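Local coordinates for WipB (Legionella pneumophila, PDB 5NNY), which is a translocated effector whose phosphatase domain, the part described here, acts on phosphoserine and phosphothreonine and which targets the host lysosomal nutrient-sensing machinery, at residues Lys146-Arg151 with Ala163-Ile168. Numbering follows the deposited sequence.
Sequences KLVAKR and ALQEAI
Q165, reaching out from helix 159-169, grips the backbone of the extended segment just before helix 150-153, a compact example of a side-chain amide binding a backbone carbonyl across a contact. Its chain runs extended beyond CG (chi2 172°), which carries the amide far enough for NE2 to donate to L147 O at 2.9 Å. The bond is nearly straight, 163° at the hydrogen, and the oxygen lies close to the plane of the Q165 amide, although the donor sits tilted from the carbonyl plane of L147. The tight side is apolar: L147 is buried, and its CD1 meets I168 CD1 at 3.8 Å, the two side chains crossing at about a right angle. F140, C137 and, from helix 175-186, V178 and L179 also pack on L147. Toward V148 and A149 the contact is looser. V148 passes alongside the amide, its CA 3.8 Å from Q165 NE2, and a water links the two segments, accepting from both A149 N and Q165 NE2. Within this calcineurin-like phosphatase domain the contact is structural packing. NE2 spends its two hydrogens on a carbonyl and a water, which should fix the amide's rotation and tie the irregular segment to the helix.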
loop_
_atom_site.group_PDB
_atom_site.type_symbol
_atom_site.label_atom_id
_atom_site.label_comp_id
_atom_site.label_asym_id
_atom_site.label_seq_id
_atom_site.Cartn_x
_atom_site.Cartn_y
_atom_site.Cartn_z
ATOM N N LYS A 146 -5.611 19.392 5.740
ATOM C CA LYS A 146 -5.311 19.150 4.342
ATOM C C LYS A 146 -4.409 17.931 4.272
ATOM O O LYS A 146 -3.604 17.699 5.177
ATOM C CB LYS A 146 -4.622 20.359 3.706
ATOM C CG LYS A 146 -4.766 20.475 2.201
ATOM C CD LYS A 146 -4.133 21.801 1.739
ATOM C CE LYS A 146 -4.263 22.047 0.232
ATOM N NZ LYS A 146 -3.169 21.396 -0.545
ATOM N N LEU A 147 -4.560 17.149 3.209
ATOM C CA LEU A 147 -3.700 15.987 2.966
ATOM C C LEU A 147 -2.524 16.453 2.124
ATOM O O LEU A 147 -2.696 16.764 0.944
ATOM C CB LEU A 147 -4.473 14.875 2.254
ATOM C CG LEU A 147 -5.685 14.295 2.977
ATOM C CD1 LEU A 147 -6.493 13.402 2.038
ATOM C CD2 LEU A 147 -5.235 13.511 4.199
ATOM N N VAL A 148 -1.329 16.500 2.719
ATOM C CA VAL A 148 -0.158 16.981 1.994
ATOM C C VAL A 148 1.044 16.171 2.450
ATOM O O VAL A 148 1.104 15.684 3.583
ATOM C CB VAL A 148 0.113 18.500 2.183
ATOM C CG1 VAL A 148 -0.866 19.369 1.362
ATOM C CG2 VAL A 148 0.070 18.875 3.648
ATOM N N ALA A 149 2.015 16.054 1.560
ATOM C CA ALA A 149 3.262 15.382 1.897
ATOM C C ALA A 149 4.349 15.909 0.982
ATOM O O ALA A 149 4.755 15.229 0.038
ATOM C CB ALA A 149 3.113 13.860 1.770
ATOM N N LYS A 150 4.802 17.136 1.235
ATOM C CA LYS A 150 5.638 17.821 0.256
ATOM C C LYS A 150 7.014 17.176 0.120
ATOM O O LYS A 150 7.506 16.984 -0.997
ATOM C CB LYS A 150 5.763 19.297 0.625
ATOM C CG LYS A 150 6.366 20.140 -0.480
ATOM C CD LYS A 150 6.280 21.620 -0.145
ATOM C CE LYS A 150 6.971 21.936 1.182
ATOM N NZ LYS A 150 8.379 21.421 1.214
ATOM N N ARG A 151 7.645 16.808 1.241
ATOM C CA ARG A 151 9.005 16.269 1.179
ATOM C C ARG A 151 9.014 14.865 0.577
ATOM O O ARG A 151 9.852 14.545 -0.273
ATOM C CB ARG A 151 9.662 16.273 2.570
ATOM C CG ARG A 151 9.592 17.602 3.346
ATOM C CD ARG A 151 10.947 18.082 3.901
ATOM N NE ARG A 151 11.491 17.293 5.019
ATOM C CZ ARG A 151 11.326 17.573 6.313
ATOM N NH1 ARG A 151 11.891 16.796 7.237
ATOM N NH2 ARG A 151 10.597 18.615 6.693
ATOM N N ALA A 163 -3.893 13.666 -8.088
ATOM C CA ALA A 163 -5.269 13.724 -8.588
ATOM C C ALA A 163 -6.268 13.704 -7.440
ATOM O O ALA A 163 -7.288 14.404 -7.475
ATOM C CB ALA A 163 -5.532 12.565 -9.549
ATOM N N LEU A 164 -5.975 12.931 -6.390
ATOM C CA LEU A 164 -6.865 12.912 -5.229
ATOM C C LEU A 164 -6.913 14.276 -4.554
ATOM O O LEU A 164 -7.991 14.794 -4.254
ATOM C CB LEU A 164 -6.410 11.846 -4.234
ATOM C CG LEU A 164 -7.369 11.645 -3.055
ATOM C CD1 LEU A 164 -8.713 11.129 -3.520
ATOM C CD2 LEU A 164 -6.762 10.714 -2.029
ATOM N N GLN A 165 -5.735 14.872 -4.303
ATOM C CA GLN A 165 -5.668 16.207 -3.707
ATOM C C GLN A 165 -6.463 17.225 -4.507
ATOM O O GLN A 165 -7.189 18.046 -3.938
ATOM C CB GLN A 165 -4.210 16.650 -3.617
ATOM C CG GLN A 165 -3.410 15.817 -2.674
ATOM C CD GLN A 165 -1.937 16.142 -2.752
ATOM O OE1 GLN A 165 -1.359 16.195 -3.837
ATOM N NE2 GLN A 165 -1.323 16.359 -1.603
ATOM N N GLU A 166 -6.310 17.205 -5.826
ATOM C CA GLU A 166 -7.021 18.161 -6.662
ATOM C C GLU A 166 -8.519 17.911 -6.644
ATOM O O GLU A 166 -9.316 18.856 -6.702
ATOM C CB GLU A 166 -6.510 18.071 -8.089
ATOM C CG GLU A 166 -5.051 18.427 -8.215
ATOM C CD GLU A 166 -4.612 18.317 -9.641
ATOM O OE1 GLU A 166 -4.167 17.220 -10.056
ATOM O OE2 GLU A 166 -4.769 19.322 -10.358
ATOM N N ALA A 167 -8.930 16.644 -6.618
ATOM C CA ALA A 167 -10.362 16.376 -6.568
ATOM C C ALA A 167 -10.946 16.840 -5.242
ATOM O O ALA A 167 -12.071 17.350 -5.191
ATOM C CB ALA A 167 -10.646 14.892 -6.809
ATOM N N ILE A 168 -10.189 16.689 -4.157
ATOM C CA ILE A 168 -10.668 17.198 -2.877
ATOM C C ILE A 168 -10.737 18.719 -2.909
ATOM O O ILE A 168 -11.715 19.324 -2.444
ATOM C CB ILE A 168 -9.781 16.696 -1.727
ATOM C CG1 ILE A 168 -9.927 15.180 -1.577
ATOM C CG2 ILE A 168 -10.170 17.383 -0.440
ATOM C CD1 ILE A 168 -8.864 14.571 -0.657
HETATM O O HOH W 1 1.687 17.189 -1.118
#